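Local coordinates for uncharacterized protein (Bacteroides fragilis, PDB 3EWL) that is of unknown function but ends in this thioredoxin-like domain, whose CxxC pattern at a helix start is consistent with a role in thiol-disulfide chemistry, at residues 9-17 / 89-97; 26-37 / 62-71. All coordinates share one frame; numbering follows the deposited sequence.

Contact 1 (9-17 / 89-97); sequences DFTYVTVHG and WIVGWNKAG
Val13 and Trp93 exchange two backbone hydrogen bonds, Val13 N to Trp93 O at 3.0 Å and Trp93 N to Val13 O at 2.8 Å. This single antiparallel bridge joins strand 11-13, which pairs with 19-21 in a small two-stranded sheet, to 90-93, the outermost strand of the five-stranded sheet; the two strands meet nearly at right angles (106°). The side chains lie alongside each other, with Val13 CG1 3.9 Å from Trp93 CE3. The Asn94 amide gives a third bond: Asn94 ND2 reaches Thr11 O at 2.9 Å, in the plane of both the amide and the carbonyl. Asn94 CG stands anti to the backbone N (chi1 -178°), which carries the amide back to that carbonyl. Tyr12 crosses Ile90 at about a right angle, Tyr12 CE1 lying 3.9 Å from Ile90 CG2, and Tyr12 CD1 comes 4.0 Å from Gly92 CA. One water joins Thr11 OG1 to Ala96 N, another Val15 N to Val91 O. Behind the first shell, Asp98 accepts from Asn94 ND2 and Ile99 N donates to Asn94 OD1, gripping the amide at both ends. Backbone bonds, a clamped amide and bridging waters make this a largely polar junction, with apolar contacts at Tyr12-Ile90 and Val13-Trp93.

Contact 2 (26-37 / 62-71); sequences KAQYTMLFFYDP and GTLRVLAIYP
Tyr29 to Phe34 runs parallel to Leu64 to Ile69 in one-to-one register, joined by seven backbone hydrogen bonds from Tyr29 N–Thr63 O to Tyr35 N–Ile69 O. Side chains alternate between the two faces of the sheet. On the face of Met31, Phe33, Val66 and Ala68, the bumps interleave along the strands. Leu64 CD1 sits between its neighbours' stems, 3.7 Å from Tyr29 CB and 4.0 Å from Met31 CB. The selenomethionine Met31 extends over Val66, its chain straight through chi2 and bent at the last torsion (91°), which sets Met31 CE 3.8 Å from Val66 CG1. The small Ala68 leaves room for two rings: Phe33 CD2 comes within 4.1 Å of Ala68 CB, and Tyr35 CE2 approaches the same methyl at 3.7 Å. Helix 40-50 covers this face, with Phe45 and Phe49 on Met31. On the other face Leu32 and Leu67 lie side by side through their CD2 methyls. The Phe34 ring leans on Ile69, where Phe34 CD1 lies 3.9 Å from Ile69 CB.

At the C-terminal ends of the two segments the side chains interlock. Tyr35 CG lies between its backbone N and carbonyl carbon (chi1 75°), turning the ring across the neighbouring strand, where Tyr70 CB rests over one face toward the rim. Pro37 CD in turn lies over the Tyr70 ring, 3.5 Å from Tyr70 CE1, while Tyr35 O meets that ring at its edge. This buried carbonyl has no hydrogen-bonding partner in the model. Asp36 lies alongside Tyr70, but its OD2 accepts from Asp38 N, and Tyr70 OH bonds Asn74 N. The two central parallel strands, joined through helices 40-50 and 53-61, form the beta-alpha-beta crossover of the thioredoxin fold.

In the fold
Strand 64-70 joins the two contacts: in contact 2 it pairs with 29-34, and along its other edge with 90-93, the strand that contact 1 ties to 11-13. The centres lie about 11 Å apart, yet the contacts touch directly, through probable hydrogen bonds from Gly92 N to Ala68 O (2.7 Å) and from Ile90 N to Val66 O (2.8 Å). Val91 CG1 packs against Tyr35 OH at 3.2 Å. The centre of contact 2 lies about 3 Å from the centre of the chain, in the middle of the sheet; contact 1 lies at its edge, where the 11-13/19-21 pair meets 90-93. Tyr35 also touches Cys42 of the thioredoxin-type CxxC pattern, placing that end of contact 2 beside the possible redox site.

Contact 1 (9-17 / 89-97)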
loop_
_atom_site.group_PDB
_atom_site.type_symbol
_atom_site.label_atom_id
_atom_site.label_comp_id
_atom_site.label_asym_id
_atom_site.label_seq_id
_atom_site.Cartn_x
_atom_site.Cartn_y
_atom_site.Cartn_z
ATOM N N ASP A 9 9.225 0.655 -9.053
ATOM C CA ASP A 9 9.184 1.974 -8.465
ATOM C C ASP A 9 8.200 2.868 -9.223
ATOM O O ASP A 9 7.968 2.696 -10.438
ATOM C CB ASP A 9 10.603 2.560 -8.459
ATOM C CG ASP A 9 10.795 3.640 -7.407
ATOM O OD1 ASP A 9 9.880 3.816 -6.554
ATOM O OD2 ASP A 9 11.868 4.322 -7.440
ATOM N N PHE A 10 7.605 3.804 -8.499
ATOM C CA PHE A 10 6.673 4.795 -9.067
ATOM C C PHE A 10 6.630 6.017 -8.158
ATOM O O PHE A 10 7.072 5.966 -7.000
ATOM C CB PHE A 10 5.250 4.212 -9.162
ATOM C CG PHE A 10 4.776 3.604 -7.883
ATOM C CD1 PHE A 10 4.021 4.348 -6.970
ATOM C CD2 PHE A 10 5.077 2.280 -7.583
ATOM C CE1 PHE A 10 3.591 3.777 -5.776
ATOM C CE2 PHE A 10 4.657 1.699 -6.357
ATOM C CZ PHE A 10 3.913 2.451 -5.476
ATOM N N THR A 11 6.048 7.098 -8.666
ATOM C CA THR A 11 5.876 8.290 -7.855
ATOM C C THR A 11 4.429 8.391 -7.374
ATOM O O THR A 11 3.533 7.728 -7.925
ATOM C CB THR A 11 6.239 9.551 -8.649
ATOM O OG1 THR A 11 5.480 9.563 -9.859
ATOM C CG2 THR A 11 7.753 9.536 -9.006
ATOM N N TYR A 12 4.191 9.234 -6.375
ATOM C CA TYR A 12 2.841 9.452 -5.868
ATOM C C TYR A 12 2.795 10.803 -5.204
ATOM O O TYR A 12 3.844 11.374 -4.865
ATOM C CB TYR A 12 2.414 8.350 -4.876
ATOM C CG TYR A 12 3.287 8.267 -3.665
ATOM C CD1 TYR A 12 2.960 8.969 -2.502
ATOM C CD2 TYR A 12 4.459 7.484 -3.663
ATOM C CE1 TYR A 12 3.787 8.925 -1.370
ATOM C CE2 TYR A 12 5.311 7.437 -2.530
ATOM C CZ TYR A 12 4.962 8.158 -1.400
ATOM O OH TYR A 12 5.759 8.110 -0.300
ATOM N N VAL A 13 1.580 11.311 -5.015
ATOM C CA VAL A 13 1.359 12.510 -4.221
ATOM C C VAL A 13 0.414 12.177 -3.085
ATOM O O VAL A 13 -0.426 11.259 -3.196
ATOM C CB VAL A 13 0.842 13.698 -5.068
ATOM C CG1 VAL A 13 -0.567 13.418 -5.624
ATOM C CG2 VAL A 13 0.929 15.016 -4.240
ATOM N N THR A 14 0.611 12.860 -1.962
ATOM C CA THR A 14 -0.342 12.783 -0.873
ATOM C C THR A 14 -1.168 14.060 -0.828
ATOM O O THR A 14 -0.868 15.075 -1.488
ATOM C CB THR A 14 0.327 12.574 0.491
ATOM O OG1 THR A 14 0.985 13.785 0.874
ATOM C CG2 THR A 14 1.333 11.463 0.424
ATOM N N VAL A 15 -2.207 14.003 -0.016
ATOM C CA VAL A 15 -3.068 15.119 0.168
ATOM C C VAL A 15 -2.332 16.329 0.778
ATOM O O VAL A 15 -2.688 17.464 0.514
ATOM C CB VAL A 15 -4.273 14.650 0.996
ATOM C CG1 VAL A 15 -4.564 15.588 2.113
ATOM C CG2 VAL A 15 -5.457 14.377 0.061
ATOM N N HIS A 16 -1.280 16.073 1.540
ATOM C CA HIS A 16 -0.448 17.135 2.069
ATOM C C HIS A 16 0.616 17.586 1.082
ATOM O O HIS A 16 1.567 18.283 1.445
ATOM C CB HIS A 16 0.125 16.692 3.407
ATOM C CG HIS A 16 -0.946 16.305 4.368
ATOM N ND1 HIS A 16 -1.335 14.997 4.560
ATOM C CD2 HIS A 16 -1.786 17.063 5.114
ATOM C CE1 HIS A 16 -2.335 14.961 5.427
ATOM N NE2 HIS A 16 -2.631 16.203 5.778
ATOM N N GLY A 17 0.435 17.185 -0.170
ATOM C CA GLY A 17 1.211 17.688 -1.288
ATOM C C GLY A 17 2.649 17.243 -1.396
ATOM O O GLY A 17 3.421 17.781 -2.192
ATOM N N TRP A 89 -0.887 5.382 8.052
ATOM C CA TRP A 89 -0.625 4.984 6.660
ATOM C C TRP A 89 -0.295 6.188 5.827
ATOM O O TRP A 89 -0.898 7.265 6.003
ATOM C CB TRP A 89 -1.863 4.320 6.031
ATOM C CG TRP A 89 -2.237 2.971 6.634
ATOM C CD1 TRP A 89 -1.871 2.464 7.877
ATOM C CD2 TRP A 89 -3.089 1.984 6.042
ATOM N NE1 TRP A 89 -2.443 1.226 8.068
ATOM C CE2 TRP A 89 -3.168 0.895 6.949
ATOM C CE3 TRP A 89 -3.774 1.905 4.814
ATOM C CZ2 TRP A 89 -3.922 -0.257 6.675
ATOM C CZ3 TRP A 89 -4.528 0.765 4.536
ATOM C CH2 TRP A 89 -4.593 -0.305 5.462
ATOM N N ILE A 90 0.654 6.020 4.925
ATOM C CA ILE A 90 0.902 7.005 3.898
ATOM C C ILE A 90 -0.131 6.727 2.810
ATOM O O ILE A 90 -0.264 5.598 2.391
ATOM C CB ILE A 90 2.327 6.862 3.371
ATOM C CG1 ILE A 90 3.298 7.142 4.517
ATOM C CG2 ILE A 90 2.614 7.824 2.151
ATOM C CD1 ILE A 90 4.726 6.769 4.135
ATOM N N VAL A 91 -0.892 7.752 2.402
ATOM C CA VAL A 91 -1.985 7.590 1.450
ATOM C C VAL A 91 -1.639 8.403 0.204
ATOM O O VAL A 91 -1.477 9.630 0.310
ATOM C CB VAL A 91 -3.296 8.104 2.064
ATOM C CG1 VAL A 91 -4.441 8.016 1.039
ATOM C CG2 VAL A 91 -3.597 7.311 3.312
ATOM N N GLY A 92 -1.482 7.737 -0.947
ATOM C CA GLY A 92 -0.976 8.401 -2.153
ATOM C C GLY A 92 -1.770 8.119 -3.418
ATOM O O GLY A 92 -2.442 7.114 -3.506
ATOM N N TRP A 93 -1.688 9.018 -4.391
ATOM C CA TRP A 93 -2.294 8.837 -5.701
ATOM C C TRP A 93 -1.160 8.810 -6.710
ATOM O O TRP A 93 -0.349 9.715 -6.721
ATOM C CB TRP A 93 -3.244 10.022 -6.026
ATOM C CG TRP A 93 -3.758 10.106 -7.469
ATOM C CD1 TRP A 93 -4.271 9.087 -8.208
ATOM C CD2 TRP A 93 -3.852 11.282 -8.296
ATOM N NE1 TRP A 93 -4.655 9.540 -9.444
ATOM C CE2 TRP A 93 -4.411 10.882 -9.528
ATOM C CE3 TRP A 93 -3.525 12.643 -8.106
ATOM C CZ2 TRP A 93 -4.634 11.787 -10.597
ATOM C CZ3 TRP A 93 -3.730 13.546 -9.157
ATOM C CH2 TRP A 93 -4.285 13.112 -10.393
ATOM N N ASN A 94 -1.132 7.799 -7.572
ATOM C CA ASN A 94 -0.159 7.699 -8.675
ATOM C C ASN A 94 -0.569 8.673 -9.778
ATOM O O ASN A 94 -1.118 8.267 -10.796
ATOM C CB ASN A 94 -0.111 6.255 -9.184
ATOM C CG ASN A 94 0.924 6.019 -10.307
ATOM O OD1 ASN A 94 0.593 5.404 -11.333
ATOM N ND2 ASN A 94 2.185 6.489 -10.110
ATOM N N LYS A 95 -0.344 9.963 -9.524
ATOM C CA LYS A 95 -0.742 11.072 -10.415
ATOM C C LYS A 95 -0.140 10.835 -11.800
ATOM O O LYS A 95 -0.819 11.059 -12.816
ATOM C CB LYS A 95 -0.255 12.404 -9.816
ATOM C CG LYS A 95 -0.617 13.731 -10.543
ATOM C CD LYS A 95 -0.168 14.930 -9.665
ATOM C CE LYS A 95 -0.416 16.311 -10.331
ATOM N NZ LYS A 95 0.351 16.430 -11.661
ATOM N N ALA A 96 1.093 10.330 -11.843
ATOM C CA ALA A 96 1.744 10.027 -13.135
ATOM C C ALA A 96 0.965 9.010 -14.001
ATOM O O ALA A 96 1.071 9.057 -15.223
ATOM C CB ALA A 96 3.212 9.611 -12.945
ATOM N N GLY A 97 0.159 8.140 -13.366
ATOM C CA GLY A 97 -0.667 7.161 -14.084
ATOM C C GLY A 97 0.109 5.977 -14.654
ATOM O O GLY A 97 -0.450 5.157 -15.366
HETATM O O HOH W 1 2.692 10.588 -9.378
HETATM O O HOH W 2 -2.822 11.904 1.575
#

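Contact 2 (26-37 / 62-71)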
loop_
_atom_site.group_PDB
_atom_site.type_symbol
_atom_site.label_atom_id
_atom_site.label_comp_id
_atom_site.label_asym_id
_atom_site.label_seq_id
_atom_site.Cartn_x
_atom_site.Cartn_y
_atom_site.Cartn_z
ATOM N N LYS A 26 12.016 4.684 3.347
ATOM C CA LYS A 26 12.854 3.703 4.024
ATOM C C LYS A 26 11.992 3.000 5.051
ATOM O O LYS A 26 11.199 3.677 5.731
ATOM C CB LYS A 26 13.988 4.441 4.729
ATOM C CG LYS A 26 13.543 5.812 5.317
ATOM C CD LYS A 26 13.298 5.805 6.861
ATOM C CE LYS A 26 14.563 6.192 7.590
ATOM N NZ LYS A 26 15.675 6.699 6.704
ATOM N N ALA A 27 12.127 1.673 5.157
ATOM C CA ALA A 27 11.555 0.931 6.276
ATOM C C ALA A 27 11.987 -0.529 6.205
ATOM O O ALA A 27 12.388 -1.008 5.133
ATOM C CB ALA A 27 10.023 1.024 6.288
ATOM N N GLN A 28 11.880 -1.237 7.327
ATOM C CA GLN A 28 12.236 -2.648 7.357
ATOM C C GLN A 28 11.302 -3.471 6.495
ATOM O O GLN A 28 11.725 -4.418 5.831
ATOM C CB GLN A 28 12.251 -3.209 8.788
ATOM C CG GLN A 28 13.000 -4.555 8.881
ATOM C CD GLN A 28 14.538 -4.422 8.620
ATOM O OE1 GLN A 28 15.292 -3.846 9.441
ATOM N NE2 GLN A 28 14.999 -4.968 7.473
ATOM N N TYR A 29 10.025 -3.117 6.513
ATOM C CA TYR A 29 9.035 -3.738 5.625
ATOM C C TYR A 29 8.155 -2.649 5.081
ATOM O O TYR A 29 7.860 -1.704 5.797
ATOM C CB TYR A 29 8.153 -4.703 6.387
ATOM C CG TYR A 29 8.874 -5.935 6.855
ATOM C CD1 TYR A 29 9.024 -7.034 6.023
ATOM C CD2 TYR A 29 9.445 -5.986 8.138
ATOM C CE1 TYR A 29 9.716 -8.204 6.471
ATOM C CE2 TYR A 29 10.135 -7.129 8.589
ATOM C CZ TYR A 29 10.265 -8.223 7.755
ATOM O OH TYR A 29 10.946 -9.323 8.216
ATOM N N THR A 30 7.714 -2.815 3.834
ATOM C CA THR A 30 6.746 -1.936 3.209
ATOM C C THR A 30 5.573 -2.774 2.725
ATOM O O THR A 30 5.754 -3.721 1.948
ATOM C CB THR A 30 7.362 -1.180 2.003
ATOM O OG1 THR A 30 8.514 -0.447 2.459
ATOM C CG2 THR A 30 6.356 -0.177 1.382
HETATM N N MSE A 31 4.373 -2.451 3.198
HETATM C CA MSE A 31 3.194 -3.073 2.608
HETATM C C MSE A 31 2.600 -2.117 1.590
HETATM O O MSE A 31 2.191 -1.011 1.952
HETATM C CB MSE A 31 2.171 -3.420 3.673
HETATM C CG MSE A 31 0.917 -4.141 3.112
HETATM SE SE MSE A 31 -0.405 -4.598 4.486
HETATM C CE MSE A 31 -1.491 -3.008 4.426
ATOM N N LEU A 32 2.475 -2.559 0.346
ATOM C CA LEU A 32 1.741 -1.769 -0.629
ATOM C C LEU A 32 0.272 -2.167 -0.621
ATOM O O LEU A 32 -0.050 -3.349 -0.652
ATOM C CB LEU A 32 2.287 -1.974 -2.042
ATOM C CG LEU A 32 3.768 -1.795 -2.282
ATOM C CD1 LEU A 32 3.996 -2.196 -3.747
ATOM C CD2 LEU A 32 4.288 -0.373 -1.988
ATOM N N PHE A 33 -0.601 -1.174 -0.576
ATOM C CA PHE A 33 -2.035 -1.402 -0.501
ATOM C C PHE A 33 -2.702 -0.693 -1.669
ATOM O O PHE A 33 -2.916 0.530 -1.616
ATOM C CB PHE A 33 -2.581 -0.894 0.860
ATOM C CG PHE A 33 -4.061 -1.201 1.100
ATOM C CD1 PHE A 33 -4.469 -2.462 1.519
ATOM C CD2 PHE A 33 -5.039 -0.214 0.943
ATOM C CE1 PHE A 33 -5.831 -2.744 1.764
ATOM C CE2 PHE A 33 -6.399 -0.483 1.213
ATOM C CZ PHE A 33 -6.793 -1.765 1.607
ATOM N N PHE A 34 -2.983 -1.430 -2.750
ATOM C CA PHE A 34 -3.634 -0.831 -3.895
ATOM C C PHE A 34 -5.105 -0.843 -3.683
ATOM O O PHE A 34 -5.697 -1.901 -3.510
ATOM C CB PHE A 34 -3.226 -1.467 -5.234
ATOM C CG PHE A 34 -1.729 -1.404 -5.498
ATOM C CD1 PHE A 34 -1.122 -0.218 -5.924
ATOM C CD2 PHE A 34 -0.912 -2.511 -5.238
ATOM C CE1 PHE A 34 0.288 -0.151 -6.140
ATOM C CE2 PHE A 34 0.489 -2.450 -5.448
ATOM C CZ PHE A 34 1.077 -1.260 -5.921
ATOM N N TYR A 35 -5.713 0.337 -3.699
ATOM C CA TYR A 35 -7.109 0.434 -3.313
ATOM C C TYR A 35 -7.923 1.356 -4.220
ATOM O O TYR A 35 -7.381 2.069 -5.090
ATOM C CB TYR A 35 -7.206 0.896 -1.846
ATOM C CG TYR A 35 -6.909 2.390 -1.640
ATOM C CD1 TYR A 35 -7.946 3.321 -1.617
ATOM C CD2 TYR A 35 -5.590 2.865 -1.493
ATOM C CE1 TYR A 35 -7.705 4.683 -1.446
ATOM C CE2 TYR A 35 -5.337 4.237 -1.306
ATOM C CZ TYR A 35 -6.412 5.134 -1.284
ATOM O OH TYR A 35 -6.217 6.482 -1.077
ATOM N N ASP A 36 -9.237 1.357 -3.978
ATOM C CA ASP A 36 -10.107 2.360 -4.564
ATOM C C ASP A 36 -10.888 3.096 -3.439
ATOM O O ASP A 36 -11.303 2.476 -2.460
ATOM C CB ASP A 36 -11.059 1.670 -5.575
ATOM C CG ASP A 36 -11.885 2.659 -6.342
ATOM O OD1 ASP A 36 -11.494 3.030 -7.472
ATOM O OD2 ASP A 36 -12.904 3.099 -5.775
ATOM N N PRO A 37 -11.119 4.413 -3.589
ATOM C CA PRO A 37 -11.854 5.125 -2.555
ATOM C C PRO A 37 -13.290 4.627 -2.391
ATOM O O PRO A 37 -13.904 4.881 -1.343
ATOM C CB PRO A 37 -11.863 6.585 -3.051
ATOM C CG PRO A 37 -11.487 6.520 -4.516
ATOM C CD PRO A 37 -10.653 5.310 -4.670
ATOM N N GLY A 62 7.308 2.331 12.973
ATOM C CA GLY A 62 7.951 2.514 11.665
ATOM C C GLY A 62 8.627 1.310 11.058
ATOM O O GLY A 62 9.277 1.438 10.008
ATOM N N THR A 63 8.491 0.149 11.718
ATOM C CA THR A 63 8.996 -1.164 11.244
ATOM C C THR A 63 8.284 -1.618 9.980
ATOM O O THR A 63 8.884 -2.238 9.094
ATOM C CB THR A 63 8.733 -2.238 12.294
ATOM O OG1 THR A 63 9.266 -1.778 13.533
ATOM C CG2 THR A 63 9.407 -3.550 11.933
ATOM N N LEU A 64 6.988 -1.351 9.938
ATOM C CA LEU A 64 6.178 -1.657 8.777
ATOM C C LEU A 64 5.475 -0.369 8.327
ATOM O O LEU A 64 4.662 0.195 9.031
ATOM C CB LEU A 64 5.165 -2.739 9.086
ATOM C CG LEU A 64 4.057 -2.913 8.043
ATOM C CD1 LEU A 64 4.610 -3.592 6.801
ATOM C CD2 LEU A 64 2.986 -3.753 8.686
ATOM N N ARG A 65 5.824 0.059 7.129
ATOM C CA ARG A 65 5.291 1.205 6.497
ATOM C C ARG A 65 4.119 0.755 5.626
ATOM O O ARG A 65 4.282 -0.149 4.806
ATOM C CB ARG A 65 6.384 1.670 5.556
ATOM C CG ARG A 65 7.245 2.671 6.121
ATOM C CD ARG A 65 6.633 4.005 5.844
ATOM N NE ARG A 65 7.481 4.971 6.506
ATOM C CZ ARG A 65 7.037 5.929 7.292
ATOM N NH1 ARG A 65 5.727 6.116 7.466
ATOM N NH2 ARG A 65 7.919 6.702 7.861
ATOM N N VAL A 66 2.947 1.362 5.783
ATOM C CA VAL A 66 1.893 1.132 4.812
ATOM C C VAL A 66 1.846 2.262 3.856
ATOM O O VAL A 66 1.685 3.469 4.256
ATOM C CB VAL A 66 0.540 0.945 5.405
ATOM C CG1 VAL A 66 -0.478 0.659 4.270
ATOM C CG2 VAL A 66 0.577 -0.225 6.431
ATOM N N LEU A 67 2.001 1.882 2.585
ATOM C CA LEU A 67 1.836 2.802 1.502
ATOM C C LEU A 67 0.588 2.397 0.720
ATOM O O LEU A 67 0.594 1.445 -0.064
ATOM C CB LEU A 67 3.092 2.813 0.615
ATOM C CG LEU A 67 3.044 3.705 -0.619
ATOM C CD1 LEU A 67 2.719 5.176 -0.254
ATOM C CD2 LEU A 67 4.338 3.585 -1.375
ATOM N N ALA A 68 -0.486 3.131 0.959
ATOM C CA ALA A 68 -1.757 2.922 0.309
ATOM C C ALA A 68 -1.776 3.816 -0.930
ATOM O O ALA A 68 -1.628 5.074 -0.842
ATOM C CB ALA A 68 -2.911 3.278 1.310
ATOM N N ILE A 69 -1.970 3.177 -2.074
ATOM C CA ILE A 69 -1.869 3.819 -3.346
ATOM C C ILE A 69 -3.146 3.660 -4.176
ATOM O O ILE A 69 -3.604 2.524 -4.429
ATOM C CB ILE A 69 -0.662 3.219 -4.159
ATOM C CG1 ILE A 69 0.662 3.488 -3.427
ATOM C CG2 ILE A 69 -0.600 3.813 -5.571
ATOM C CD1 ILE A 69 0.993 5.059 -3.257
ATOM N N TYR A 70 -3.699 4.785 -4.630
ATOM C CA TYR A 70 -4.819 4.763 -5.599
ATOM C C TYR A 70 -4.211 4.924 -6.991
ATOM O O TYR A 70 -3.469 5.856 -7.218
ATOM C CB TYR A 70 -5.802 5.893 -5.301
ATOM C CG TYR A 70 -6.917 6.032 -6.331
ATOM C CD1 TYR A 70 -7.787 4.955 -6.639
ATOM C CD2 TYR A 70 -7.118 7.247 -6.975
ATOM C CE1 TYR A 70 -8.801 5.105 -7.599
ATOM C CE2 TYR A 70 -8.125 7.416 -7.917
ATOM C CZ TYR A 70 -8.973 6.368 -8.215
ATOM O OH TYR A 70 -9.960 6.602 -9.172
ATOM N N PRO A 71 -4.482 3.974 -7.911
ATOM C CA PRO A 71 -3.815 3.951 -9.202
ATOM C C PRO A 71 -4.632 4.503 -10.348
ATOM O O PRO A 71 -4.093 4.608 -11.464
ATOM C CB PRO A 71 -3.551 2.462 -9.450
ATOM C CG PRO A 71 -4.637 1.762 -8.683
ATOM C CD PRO A 71 -5.143 2.682 -7.590
#